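Local structure of acyl-CoA thioesterase II TesB2 (Mycobacterium marinum, 3U0A) at residues S48-V53 and A108-A113; Q58-H63 and G87-R92. The protein probably hydrolyses fatty acyl-CoA to the free fatty acid and CoA, as a double-hotdog member of the C/M/P thioester hydrolase family. All coordinates share one frame; numbering follows the deposited sequence.

From the N terminus, helix 34-51 ends at the first segment of contact 1, and the chain turns into strand 58-66, which carries the first segment of contact 2. Strand 76-85 follows; then 87-92, at the start of strand 89-98, returns to close contact 2. Strand 101-111 brings 108-113 back under the helix end and closes contact 1, so the loop of contact 2 lies wholly within that of contact 1. Strand 101-111 is paired between strands 58-66 and 89-98: contact 1 joins it to the helix, whereas contact 2 spans it. The contact centres are about 5 Å apart, and Arg92 NH2 lies 2.6 Å from Thr52 O, a probable hydrogen bond.

Contact 1. Residues S48-V53 and A108-A113; sequences SAVRTV and ASFQTA. With NA (sodium ion), chain G.
Val53 lays its CG2 methyl over one face of the Phe110 ring, 3.8 Å from the centroid and only 1° off the ring normal, a well-centred CH-pi contact. Its other methyl, CG1, lies anti to the backbone N (chi1 175°) and reaches the corner of Phe110 formed by CB, CG and CD2, coming to 3.8 Å from CD2. Val50 comes from a different direction: its CG2 meets Phe110 CE2 at 3.7 Å, near the ring plane and therefore at the edge. Ala49 CB completes the contact at the far end of the ring, 4.0 Å from Phe110 CZ. With 89 Å² of its surface buried by 48-53, Phe110 supplies nearly half of the 182 Å² interface. This is the helix-on-sheet packing of the hotdog fold, in which the sheet wraps around a long helix; here Ala49 and Val50 of the last turn of helix 34-51, with Val53 two residues beyond it, pack against Phe110 of strand 101-111. Tyr57 and Val59 also touch Phe110, while Val94 and Arg92 of strand 89-98 reach Ala49 and Val53. The C-terminal end of the helix is closed by Ala49 O, which accepts from both Thr52 N and Thr52 OG1, the hydroxyl bond being 2.8 Å long with its donor 18° from the carbonyl plane. Two further carbonyls bind a sodium ion: Val50 O at 2.8 Å and Val53 O at 2.7 Å, with a water as another ligand.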
loop_
_atom_site.group_PDB
_atom_site.type_symbol
_atom_site.label_atom_id
_atom_site.label_comp_id
_atom_site.label_asym_id
_atom_site.label_seq_id
_atom_site.Cartn_x
_atom_site.Cartn_y
_atom_site.Cartn_z
ATOM N N SER A 48 10.625 13.065 10.468
ATOM C CA SER A 48 11.139 14.191 9.676
ATOM C C SER A 48 10.077 14.883 8.832
ATOM O O SER A 48 10.088 16.109 8.654
ATOM C CB SER A 48 12.213 13.686 8.726
ATOM O OG SER A 48 13.463 13.691 9.370
ATOM N N ALA A 49 9.208 14.071 8.247
ATOM C CA ALA A 49 8.109 14.578 7.484
ATOM C C ALA A 49 7.207 15.414 8.420
ATOM O O ALA A 49 6.831 16.515 8.068
ATOM C CB ALA A 49 7.351 13.416 6.838
ATOM N N VAL A 50 6.923 14.875 9.609
ATOM C CA VAL A 50 5.978 15.428 10.545
ATOM C C VAL A 50 6.420 16.829 11.070
ATOM O O VAL A 50 5.593 17.719 11.357
ATOM C CB VAL A 50 5.757 14.433 11.699
ATOM C CG1 VAL A 50 4.971 15.054 12.845
ATOM C CG2 VAL A 50 5.047 13.208 11.188
ATOM N N ARG A 51 7.731 17.036 11.142
ATOM C CA ARG A 51 8.272 18.299 11.662
ATOM C C ARG A 51 8.140 19.487 10.708
ATOM O O ARG A 51 8.222 20.642 11.131
ATOM C CB ARG A 51 9.707 18.091 12.127
ATOM C CG ARG A 51 9.649 17.390 13.465
ATOM C CD ARG A 51 10.944 17.256 14.211
ATOM N NE ARG A 51 11.700 18.500 14.369
ATOM C CZ ARG A 51 12.823 18.573 15.088
ATOM N NH1 ARG A 51 13.473 19.747 15.222
ATOM N NH2 ARG A 51 13.279 17.461 15.711
ATOM N N THR A 52 7.893 19.178 9.437
ATOM C CA THR A 52 7.710 20.161 8.376
ATOM C C THR A 52 6.237 20.383 8.074
ATOM O O THR A 52 5.897 21.131 7.157
ATOM C CB THR A 52 8.396 19.710 7.053
ATOM O OG1 THR A 52 7.650 18.646 6.450
ATOM C CG2 THR A 52 9.805 19.253 7.316
ATOM N N VAL A 53 5.366 19.730 8.842
ATOM C CA VAL A 53 3.908 19.826 8.630
ATOM C C VAL A 53 3.236 20.600 9.743
ATOM O O VAL A 53 3.459 20.334 10.888
ATOM C CB VAL A 53 3.273 18.423 8.454
ATOM C CG1 VAL A 53 1.759 18.497 8.351
ATOM C CG2 VAL A 53 3.898 17.748 7.246
ATOM N N ALA A 108 4.278 10.435 2.573
ATOM C CA ALA A 108 3.230 10.470 3.582
ATOM C C ALA A 108 2.248 11.609 3.317
ATOM O O ALA A 108 2.641 12.650 2.802
ATOM C CB ALA A 108 3.834 10.582 4.982
ATOM N N SER A 109 0.975 11.391 3.703
ATOM C CA SER A 109 -0.112 12.362 3.513
ATOM C C SER A 109 -0.688 12.794 4.857
ATOM O O SER A 109 -0.858 11.984 5.757
ATOM C CB SER A 109 -1.220 11.768 2.626
ATOM O OG SER A 109 -2.119 12.761 2.121
ATOM N N PHE A 110 -0.983 14.079 4.965
ATOM C CA PHE A 110 -1.507 14.691 6.178
ATOM C C PHE A 110 -2.833 15.467 5.887
ATOM O O PHE A 110 -2.952 16.181 4.884
ATOM C CB PHE A 110 -0.441 15.633 6.769
ATOM C CG PHE A 110 0.906 14.977 7.002
ATOM C CD1 PHE A 110 1.699 14.599 5.943
ATOM C CD2 PHE A 110 1.374 14.755 8.287
ATOM C CE1 PHE A 110 2.919 13.996 6.143
ATOM C CE2 PHE A 110 2.609 14.141 8.503
ATOM C CZ PHE A 110 3.382 13.755 7.423
ATOM N N GLN A 111 -3.826 15.309 6.761
ATOM C CA GLN A 111 -5.138 15.903 6.552
ATOM C C GLN A 111 -5.635 16.570 7.793
ATOM O O GLN A 111 -5.362 16.133 8.899
ATOM C CB GLN A 111 -6.143 14.827 6.135
ATOM C CG GLN A 111 -7.566 15.322 5.828
ATOM C CD GLN A 111 -8.598 14.199 5.777
ATOM O OE1 GLN A 111 -8.400 13.155 6.357
ATOM N NE2 GLN A 111 -9.696 14.420 5.072
ATOM N N THR A 112 -6.429 17.608 7.606
ATOM C CA THR A 112 -7.142 18.217 8.736
ATOM C C THR A 112 -8.320 17.336 9.231
ATOM O O THR A 112 -8.723 16.347 8.612
ATOM C CB THR A 112 -7.632 19.655 8.426
ATOM O OG1 THR A 112 -8.363 19.653 7.205
ATOM C CG2 THR A 112 -6.487 20.610 8.307
ATOM N N ALA A 113 -8.846 17.698 10.393
ATOM C CA ALA A 113 -10.016 17.015 10.938
ATOM C C ALA A 113 -11.230 17.381 10.101
ATOM O O ALA A 113 -11.579 18.535 10.015
ATOM C CB ALA A 113 -10.235 17.390 12.407
HETATM NA NA NA G . 2.995 18.035 12.261
HETATM O O HOH W 1 1.402 16.248 11.973
#

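Contact 2. Residues Q58-H63 and G87-R92; sequences QVHSLH and GSFVTR. With SO4 (sulfate ion), chain I.
The Phe89 ring receives His60 NE2 at its edge, close to the ring plane, with NE2 3.6 Å from both Phe89 CD2 and Phe89 CE2. The two ring planes stand at 85° with centroids 5.6 Å apart, and the approach to the imidazole is oblique. The pair lies on the antiparallel sheet of the N-terminal hotdog domain, where strands 58-66 and 89-98 are separated by strand 101-111; the side chains therefore meet across that middle strand, whose Gln111 touches both rings. The imidazole reaches over because chi1 of His60 (68°) places CG between the backbone N and the carbonyl carbon. Its other nitrogen, ND1, is hydrogen-bonded to Glu271 of the second subunit, which places the pair at an interface between subunits. Further along 87-92, Arg92 NH1 makes a salt bridge with Asp85 and also donates to Thr91 O from well above the carbonyl plane. At the start of the segment, a sulfate ion, probably from the crystallisation liquor, accepts a hydrogen bond through its O4 from Ser88 OG at 3.0 Å.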
loop_
_atom_site.group_PDB
_atom_site.type_symbol
_atom_site.label_atom_id
_atom_site.label_comp_id
_atom_site.label_asym_id
_atom_site.label_seq_id
_atom_site.Cartn_x
_atom_site.Cartn_y
_atom_site.Cartn_z
ATOM N N GLN A 58 -2.928 15.952 10.391
ATOM C CA GLN A 58 -2.395 14.759 11.041
ATOM C C GLN A 58 -2.205 13.687 10.000
ATOM O O GLN A 58 -3.009 13.569 9.103
ATOM C CB GLN A 58 -3.323 14.277 12.172
ATOM C CG GLN A 58 -3.532 15.313 13.285
ATOM C CD GLN A 58 -2.394 15.329 14.333
ATOM O OE1 GLN A 58 -2.364 14.450 15.224
ATOM N NE2 GLN A 58 -1.439 16.343 14.240
ATOM N N VAL A 59 -1.148 12.906 10.153
ATOM C CA VAL A 59 -0.813 11.868 9.208
ATOM C C VAL A 59 -1.912 10.823 9.080
ATOM O O VAL A 59 -2.598 10.521 10.035
ATOM C CB VAL A 59 0.527 11.173 9.592
ATOM C CG1 VAL A 59 0.371 10.355 10.881
ATOM C CG2 VAL A 59 1.071 10.356 8.412
ATOM N N HIS A 60 -2.075 10.295 7.876
ATOM C CA HIS A 60 -3.069 9.259 7.612
ATOM C C HIS A 60 -2.619 8.169 6.671
ATOM O O HIS A 60 -3.289 7.119 6.597
ATOM C CB HIS A 60 -4.374 9.887 7.072
ATOM C CG HIS A 60 -4.242 10.490 5.709
ATOM N ND1 HIS A 60 -4.327 9.766 4.591
ATOM C CD2 HIS A 60 -4.036 11.804 5.316
ATOM C CE1 HIS A 60 -4.187 10.569 3.531
ATOM N NE2 HIS A 60 -3.997 11.823 3.979
ATOM N N SER A 61 -1.561 8.412 5.891
ATOM C CA SER A 61 -0.996 7.342 5.082
ATOM C C SER A 61 0.476 7.540 4.834
ATOM O O SER A 61 0.979 8.607 5.051
ATOM C CB SER A 61 -1.764 7.126 3.780
ATOM O OG SER A 61 -1.581 8.179 2.879
ATOM N N LEU A 62 1.167 6.470 4.468
ATOM C CA LEU A 62 2.554 6.546 4.071
ATOM C C LEU A 62 2.870 5.341 3.276
ATOM O O LEU A 62 2.212 4.302 3.416
ATOM C CB LEU A 62 3.514 6.667 5.252
ATOM C CG LEU A 62 3.598 5.549 6.277
ATOM C CD1 LEU A 62 4.290 4.344 5.669
ATOM C CD2 LEU A 62 4.305 6.030 7.542
ATOM N N HIS A 63 3.844 5.502 2.384
ATOM C CA HIS A 63 4.294 4.441 1.506
ATOM C C HIS A 63 5.786 4.625 1.459
ATOM O O HIS A 63 6.247 5.723 1.364
ATOM C CB HIS A 63 3.732 4.572 0.089
ATOM C CG HIS A 63 2.196 4.727 -0.027
ATOM N ND1 HIS A 63 1.550 5.885 0.256
ATOM C CD2 HIS A 63 1.199 3.844 -0.519
ATOM C CE1 HIS A 63 0.209 5.736 0.034
ATOM N NE2 HIS A 63 -0.001 4.496 -0.457
ATOM N N GLY A 87 -5.259 23.164 1.404
ATOM C CA GLY A 87 -6.142 23.550 2.501
ATOM C C GLY A 87 -6.530 22.424 3.447
ATOM O O GLY A 87 -6.741 22.668 4.625
ATOM N N SER A 88 -6.640 21.212 2.910
ATOM C CA SER A 88 -7.073 20.030 3.662
ATOM C C SER A 88 -5.988 18.978 3.763
ATOM O O SER A 88 -5.944 18.237 4.741
ATOM C CB SER A 88 -8.291 19.371 2.992
ATOM O OG SER A 88 -9.433 20.190 3.130
ATOM N N PHE A 89 -5.140 18.904 2.743
ATOM C CA PHE A 89 -4.130 17.891 2.676
ATOM C C PHE A 89 -2.725 18.506 2.463
ATOM O O PHE A 89 -2.541 19.476 1.700
ATOM C CB PHE A 89 -4.465 16.917 1.538
ATOM C CG PHE A 89 -5.647 16.004 1.829
ATOM C CD1 PHE A 89 -6.940 16.427 1.575
ATOM C CD2 PHE A 89 -5.459 14.715 2.342
ATOM C CE1 PHE A 89 -8.014 15.615 1.834
ATOM C CE2 PHE A 89 -6.549 13.899 2.607
ATOM C CZ PHE A 89 -7.826 14.357 2.344
ATOM N N VAL A 90 -1.737 17.941 3.149
ATOM C CA VAL A 90 -0.352 18.266 2.918
ATOM C C VAL A 90 0.348 16.952 2.581
ATOM O O VAL A 90 0.023 15.892 3.131
ATOM C CB VAL A 90 0.250 18.963 4.156
ATOM C CG1 VAL A 90 1.760 18.979 4.107
ATOM C CG2 VAL A 90 -0.292 20.392 4.300
ATOM N N THR A 91 1.277 16.994 1.631
ATOM C CA THR A 91 2.018 15.787 1.258
ATOM C C THR A 91 3.500 16.041 1.370
ATOM O O THR A 91 3.952 17.096 0.973
ATOM C CB THR A 91 1.712 15.347 -0.199
ATOM O OG1 THR A 91 0.288 15.270 -0.401
ATOM C CG2 THR A 91 2.346 13.993 -0.498
ATOM N N ARG A 92 4.243 15.054 1.872
ATOM C CA ARG A 92 5.701 15.104 1.955
ATOM C C ARG A 92 6.379 13.919 1.287
ATOM O O ARG A 92 5.813 12.826 1.283
ATOM C CB ARG A 92 6.114 15.147 3.417
ATOM C CG ARG A 92 5.657 16.401 4.164
ATOM C CD ARG A 92 6.304 17.656 3.600
ATOM N NE ARG A 92 5.976 18.876 4.334
ATOM C CZ ARG A 92 5.136 19.823 3.929
ATOM N NH1 ARG A 92 4.464 19.730 2.768
ATOM N NH2 ARG A 92 4.947 20.875 4.697
HETATM S S SO4 I . -9.502 20.451 -0.601
HETATM O O1 SO4 I . -10.484 20.721 -1.706
HETATM O O2 SO4 I . -9.682 19.003 -0.174
HETATM O O3 SO4 I . -8.095 20.593 -1.101
HETATM O O4 SO4 I . -9.743 21.489 0.476
#